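Local atomic coordinates of intestinal fatty acid binding protein (Rattus norvegicus, PDB entry 1ICM), a protein that binds long-chain fatty acids such as myristate inside a beta-barrel cavity, and probably carries them within cells of the intestine. Residues Y14-F17 with M18-M21; V49-S53 with N54-I58. One frame throughout, in Å; residues are numbered along the deposited sequence.

How the contacts relate
Both contacts are local, and both belong to the beta-clam fold of the cytosolic fatty acid binding proteins, contact 1 in the helical lid and contact 2 in the barrel wall. Contact 1 lies on helix 14-21. Contact 2 is the tip of the hairpin made by strands 46-52 and 57-63. They share no element, and their centres stand about 20 Å apart. Contact 1 is partly buried: two aromatic rings and two methionines pack on the inner side, Y14, F17 and M18 against the myristate tail, with a lysine-glutamate pair on the outside. Contact 2 is a surface contact, ruled by hydrogen bonds and an arginine-glutamate salt bridge. V49 in contact 2 also touches the ligand.

Contact 1: residues Y14-F17 with M18-M21; sequences YEKF and MEKM. With MYR (myristic acid), chain B.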
loop_
_atom_site.group_PDB
_atom_site.type_symbol
_atom_site.label_atom_id
_atom_site.label_comp_id
_atom_site.label_asym_id
_atom_site.label_seq_id
_atom_site.Cartn_x
_atom_site.Cartn_y
_atom_site.Cartn_z
ATOM N N TYR A 14 11.325 -2.462 -5.656
ATOM C CA TYR A 14 10.947 -2.225 -4.287
ATOM C C TYR A 14 12.115 -1.899 -3.344
ATOM O O TYR A 14 12.020 -1.085 -2.406
ATOM C CB TYR A 14 10.074 -3.442 -3.871
ATOM C CG TYR A 14 9.337 -3.220 -2.584
ATOM C CD1 TYR A 14 8.673 -2.016 -2.338
ATOM C CD2 TYR A 14 9.277 -4.193 -1.589
ATOM C CE1 TYR A 14 7.953 -1.773 -1.166
ATOM C CE2 TYR A 14 8.552 -3.975 -0.420
ATOM C CZ TYR A 14 7.892 -2.767 -0.181
ATOM O OH TYR A 14 7.159 -2.576 0.976
ATOM N N GLU A 15 13.248 -2.549 -3.545
ATOM C CA GLU A 15 14.326 -2.218 -2.631
ATOM C C GLU A 15 14.828 -0.799 -2.793
ATOM O O GLU A 15 15.098 -0.183 -1.788
ATOM C CB GLU A 15 15.536 -3.180 -2.691
ATOM C CG GLU A 15 15.254 -4.545 -2.009
ATOM C CD GLU A 15 16.386 -5.525 -2.177
ATOM O OE1 GLU A 15 17.551 -5.182 -2.090
ATOM O OE2 GLU A 15 15.984 -6.757 -2.452
ATOM N N LYS A 16 14.954 -0.293 -4.029
ATOM C CA LYS A 16 15.414 1.074 -4.265
ATOM C C LYS A 16 14.400 2.028 -3.654
ATOM O O LYS A 16 14.730 3.051 -3.048
ATOM C CB LYS A 16 15.535 1.353 -5.749
ATOM C CG LYS A 16 16.934 1.114 -6.295
ATOM C CD LYS A 16 17.978 2.099 -5.757
ATOM C CE LYS A 16 19.437 1.722 -6.014
ATOM N NZ LYS A 16 20.410 2.273 -5.045
ATOM N N PHE A 17 13.123 1.681 -3.780
ATOM C CA PHE A 17 12.093 2.534 -3.205
ATOM C C PHE A 17 12.238 2.605 -1.693
ATOM O O PHE A 17 12.152 3.672 -1.060
ATOM C CB PHE A 17 10.684 2.036 -3.639
ATOM C CG PHE A 17 9.578 2.795 -2.952
ATOM C CD1 PHE A 17 9.110 2.445 -1.689
ATOM C CD2 PHE A 17 9.020 3.909 -3.579
ATOM C CE1 PHE A 17 8.093 3.159 -1.062
ATOM C CE2 PHE A 17 8.021 4.663 -2.963
ATOM C CZ PHE A 17 7.572 4.293 -1.699
ATOM N N MET A 18 12.486 1.425 -1.069
ATOM C CA MET A 18 12.645 1.435 0.385
ATOM C C MET A 18 13.904 2.191 0.830
ATOM O O MET A 18 13.897 2.840 1.866
ATOM C CB MET A 18 12.744 -0.002 0.928
ATOM C CG MET A 18 11.373 -0.656 0.885
ATOM S SD MET A 18 11.308 -2.257 1.757
ATOM C CE MET A 18 11.925 -3.319 0.439
ATOM N N GLU A 19 14.959 2.114 0.036
ATOM C CA GLU A 19 16.205 2.840 0.349
ATOM C C GLU A 19 15.930 4.344 0.418
ATOM O O GLU A 19 16.363 5.042 1.325
ATOM C CB GLU A 19 17.243 2.576 -0.751
ATOM C CG GLU A 19 18.578 3.318 -0.621
ATOM C CD GLU A 19 19.590 2.785 -1.624
ATOM O OE1 GLU A 19 19.431 3.292 -2.831
ATOM O OE2 GLU A 19 20.448 1.955 -1.372
ATOM N N LYS A 20 15.161 4.863 -0.541
ATOM C CA LYS A 20 14.796 6.276 -0.579
ATOM C C LYS A 20 14.021 6.775 0.634
ATOM O O LYS A 20 14.169 7.912 1.098
ATOM C CB LYS A 20 13.990 6.534 -1.851
ATOM C CG LYS A 20 14.035 7.958 -2.383
ATOM C CD LYS A 20 15.320 8.358 -3.091
ATOM C CE LYS A 20 15.311 9.837 -3.473
ATOM N NZ LYS A 20 16.499 10.188 -4.256
ATOM N N MET A 21 13.163 5.898 1.156
ATOM C CA MET A 21 12.314 6.133 2.312
ATOM C C MET A 21 13.120 6.157 3.592
ATOM O O MET A 21 12.588 6.604 4.602
ATOM C CB MET A 21 11.191 5.079 2.442
ATOM C CG MET A 21 10.148 5.268 1.333
ATOM S SD MET A 21 8.904 6.529 1.737
ATOM C CE MET A 21 8.301 5.867 3.318
HETATM C C1 MYR B . -4.347 0.856 2.705
HETATM O O1 MYR B . -4.163 -0.421 2.738
HETATM O O2 MYR B . -5.124 1.344 1.925
HETATM C C2 MYR B . -3.537 1.662 3.715
HETATM C C3 MYR B . -2.564 2.654 3.108
HETATM C C4 MYR B . -1.462 2.025 2.264
HETATM C C5 MYR B . -0.437 3.014 1.707
HETATM C C6 MYR B . 0.816 2.279 1.227
HETATM C C7 MYR B . 2.129 3.025 1.410
HETATM C C8 MYR B . 3.202 2.077 1.942
HETATM C C9 MYR B . 4.512 2.222 1.202
HETATM C C10 MYR B . 5.406 0.997 1.303
HETATM C C11 MYR B . 6.420 1.149 2.418
HETATM C C12 MYR B . 7.143 -0.115 2.845
HETATM C C13 MYR B . 8.035 0.187 4.037
HETATM C C14 MYR B . 8.990 -0.928 4.429
#
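M18 lays its thioether at a slant over one face of the Y14 ring, one turn earlier on helix 14-21. CE of M18 makes a CH-pi contact 3.8 Å from the ring centroid of Y14, displaced toward the CD2-CE2 side. SD of M18 stands over the same ring, 4.2 Å from its centroid, in a Met-aromatic contact. A bend at chi3 (-84°) folds the M18 methyl back onto the ring. F17 and M21 instead run side by side and point the same way. CG of M21 packs 3.8 Å from CE1 of F17. SD of M21 lies oblique to the F17 ring, 5.0 Å from its centroid, a looser Met-aromatic contact. Myristate ends here, with its C12 3.1 Å from OH of Y14 and its C14 3.8 Å from SD of M18. On the outer side K16 and E19 also run alongside each other. NZ of K16 donates to OE1 of E19 on its syn lone pair at 2.6 Å, in a salt bridge. Regular i to i+4 backbone bonds, such as N of M18 to O of Y14 at 2.9 Å, hold the spacing. F17, K20 and M21 also touch Y119 of strand 112-119. The helix is thus amphipathic. Its inner side offers the Y14 and F17 rings and the M18 sulfur to the hydrocarbon tail, while K16 and E19 pair their charges outside.

Contact 2: residues V49-S53 with N54-I58; sequences VKESS and NFRNI
The tip of the beta hairpin formed by strands 46-52 and 57-63 is closed here. E51 and I58 form an antiparallel hydrogen-bonded pair, with N of E51 2.8 Å from O of I58. S52 and N57 follow as a non-hydrogen-bonded pair. Beyond them N of S53 donates to O of R56 at 2.8 Å, which closes the turn. OG of S53 bends back over that turn, its first torsion (chi1 68°) placing it between the backbone N and the carbonyl carbon. There it accepts from N of F55 at 3.1 Å and, weakly, from N of R56. It also sits near the plane of the F55 ring, at its edge. R56 grips E51 side-on. NE and NH2 of R56 both reach OE2 of E51, each at 3.1 Å, and both come from the same face of the carboxylate. NH2 meets the syn side, whereas NE comes from above the plane. The carboxylate and guanidinium planes are 61° apart. CD1 of I58 covers one guanidinium face, 3.5 Å above its centre. The other oxygen of E51 bonds to OH of Y70, and NH2 of R56 also donates to O of S71. The salt bridge spans the hairpin, and these further hydrogen bonds of the same two side chains tie the tip to the end of strand 68-71. Sharing one oxygen between two donors would probably favour a charged E51.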
loop_
_atom_site.group_PDB
_atom_site.type_symbol
_atom_site.label_atom_id
_atom_site.label_comp_id
_atom_site.label_asym_id
_atom_site.label_seq_id
_atom_site.Cartn_x
_atom_site.Cartn_y
_atom_site.Cartn_z
ATOM N N VAL A 49 -9.458 -3.064 5.103
ATOM C CA VAL A 49 -8.313 -3.794 4.577
ATOM C C VAL A 49 -7.601 -4.449 5.750
ATOM O O VAL A 49 -7.121 -3.808 6.683
ATOM C CB VAL A 49 -7.282 -2.973 3.815
ATOM C CG1 VAL A 49 -6.201 -3.865 3.208
ATOM C CG2 VAL A 49 -7.907 -2.115 2.712
ATOM N N LYS A 50 -7.569 -5.761 5.707
ATOM C CA LYS A 50 -6.901 -6.489 6.762
ATOM C C LYS A 50 -5.554 -6.791 6.169
ATOM O O LYS A 50 -5.436 -7.493 5.160
ATOM C CB LYS A 50 -7.614 -7.791 7.048
ATOM C CG LYS A 50 -8.710 -7.514 8.054
ATOM C CD LYS A 50 -9.746 -8.603 8.061
ATOM C CE LYS A 50 -10.768 -8.268 9.122
ATOM N NZ LYS A 50 -10.091 -7.985 10.396
ATOM N N GLU A 51 -4.548 -6.216 6.815
ATOM C CA GLU A 51 -3.207 -6.383 6.346
ATOM C C GLU A 51 -2.528 -7.405 7.235
ATOM O O GLU A 51 -2.577 -7.270 8.475
ATOM C CB GLU A 51 -2.557 -4.977 6.448
ATOM C CG GLU A 51 -1.050 -4.953 6.118
ATOM C CD GLU A 51 -0.479 -3.574 6.323
ATOM O OE1 GLU A 51 -1.079 -2.546 6.032
ATOM O OE2 GLU A 51 0.721 -3.594 6.853
ATOM N N SER A 52 -1.913 -8.398 6.598
ATOM C CA SER A 52 -1.235 -9.431 7.376
ATOM C C SER A 52 0.118 -9.689 6.748
ATOM O O SER A 52 0.240 -9.920 5.532
ATOM C CB SER A 52 -2.115 -10.679 7.381
ATOM O OG SER A 52 -1.484 -11.759 8.017
ATOM N N SER A 53 1.170 -9.619 7.583
ATOM C CA SER A 53 2.502 -9.854 7.024
ATOM C C SER A 53 3.421 -10.424 8.097
ATOM O O SER A 53 2.979 -10.554 9.242
ATOM C CB SER A 53 3.141 -8.569 6.492
ATOM O OG SER A 53 3.442 -7.710 7.586
ATOM N N ASN A 54 4.684 -10.665 7.713
ATOM C CA ASN A 54 5.638 -11.172 8.701
ATOM C C ASN A 54 5.840 -10.167 9.819
ATOM O O ASN A 54 6.196 -10.546 10.934
ATOM C CB ASN A 54 7.005 -11.577 8.150
ATOM C CG ASN A 54 7.021 -12.758 7.219
ATOM O OD1 ASN A 54 6.166 -13.640 7.313
ATOM N ND2 ASN A 54 7.979 -12.767 6.292
ATOM N N PHE A 55 5.596 -8.880 9.537
ATOM C CA PHE A 55 5.760 -7.806 10.516
ATOM C C PHE A 55 4.611 -7.581 11.471
ATOM O O PHE A 55 4.792 -7.284 12.656
ATOM C CB PHE A 55 5.992 -6.441 9.813
ATOM C CG PHE A 55 7.193 -6.405 8.914
ATOM C CD1 PHE A 55 8.471 -6.289 9.459
ATOM C CD2 PHE A 55 7.103 -6.468 7.527
ATOM C CE1 PHE A 55 9.614 -6.250 8.663
ATOM C CE2 PHE A 55 8.234 -6.436 6.710
ATOM C CZ PHE A 55 9.502 -6.329 7.276
ATOM N N ARG A 56 3.380 -7.715 10.994
ATOM C CA ARG A 56 2.256 -7.449 11.876
ATOM C C ARG A 56 0.947 -7.862 11.209
ATOM O O ARG A 56 0.903 -8.312 10.066
ATOM C CB ARG A 56 2.144 -5.944 12.150
ATOM C CG ARG A 56 2.211 -5.112 10.860
ATOM C CD ARG A 56 1.974 -3.619 11.022
ATOM N NE ARG A 56 1.812 -2.923 9.723
ATOM C CZ ARG A 56 1.693 -1.593 9.596
ATOM N NH1 ARG A 56 1.735 -0.793 10.659
ATOM N NH2 ARG A 56 1.538 -1.040 8.383
ATOM N N ASN A 57 -0.106 -7.626 11.943
ATOM C CA ASN A 57 -1.444 -7.949 11.481
ATOM C C ASN A 57 -2.347 -6.862 12.003
ATOM O O ASN A 57 -2.610 -6.790 13.196
ATOM C CB ASN A 57 -1.924 -9.301 12.057
ATOM C CG ASN A 57 -1.162 -10.432 11.414
ATOM O OD1 ASN A 57 -0.161 -10.930 11.955
ATOM N ND2 ASN A 57 -1.623 -10.862 10.257
ATOM N N ILE A 58 -2.856 -6.022 11.103
ATOM C CA ILE A 58 -3.716 -4.947 11.545
ATOM C C ILE A 58 -4.810 -4.670 10.532
ATOM O O ILE A 58 -4.688 -5.037 9.361
ATOM C CB ILE A 58 -2.894 -3.664 11.595
ATOM C CG1 ILE A 58 -2.298 -3.356 10.224
ATOM C CG2 ILE A 58 -1.732 -3.877 12.552
ATOM C CD1 ILE A 58 -1.796 -1.917 10.060
#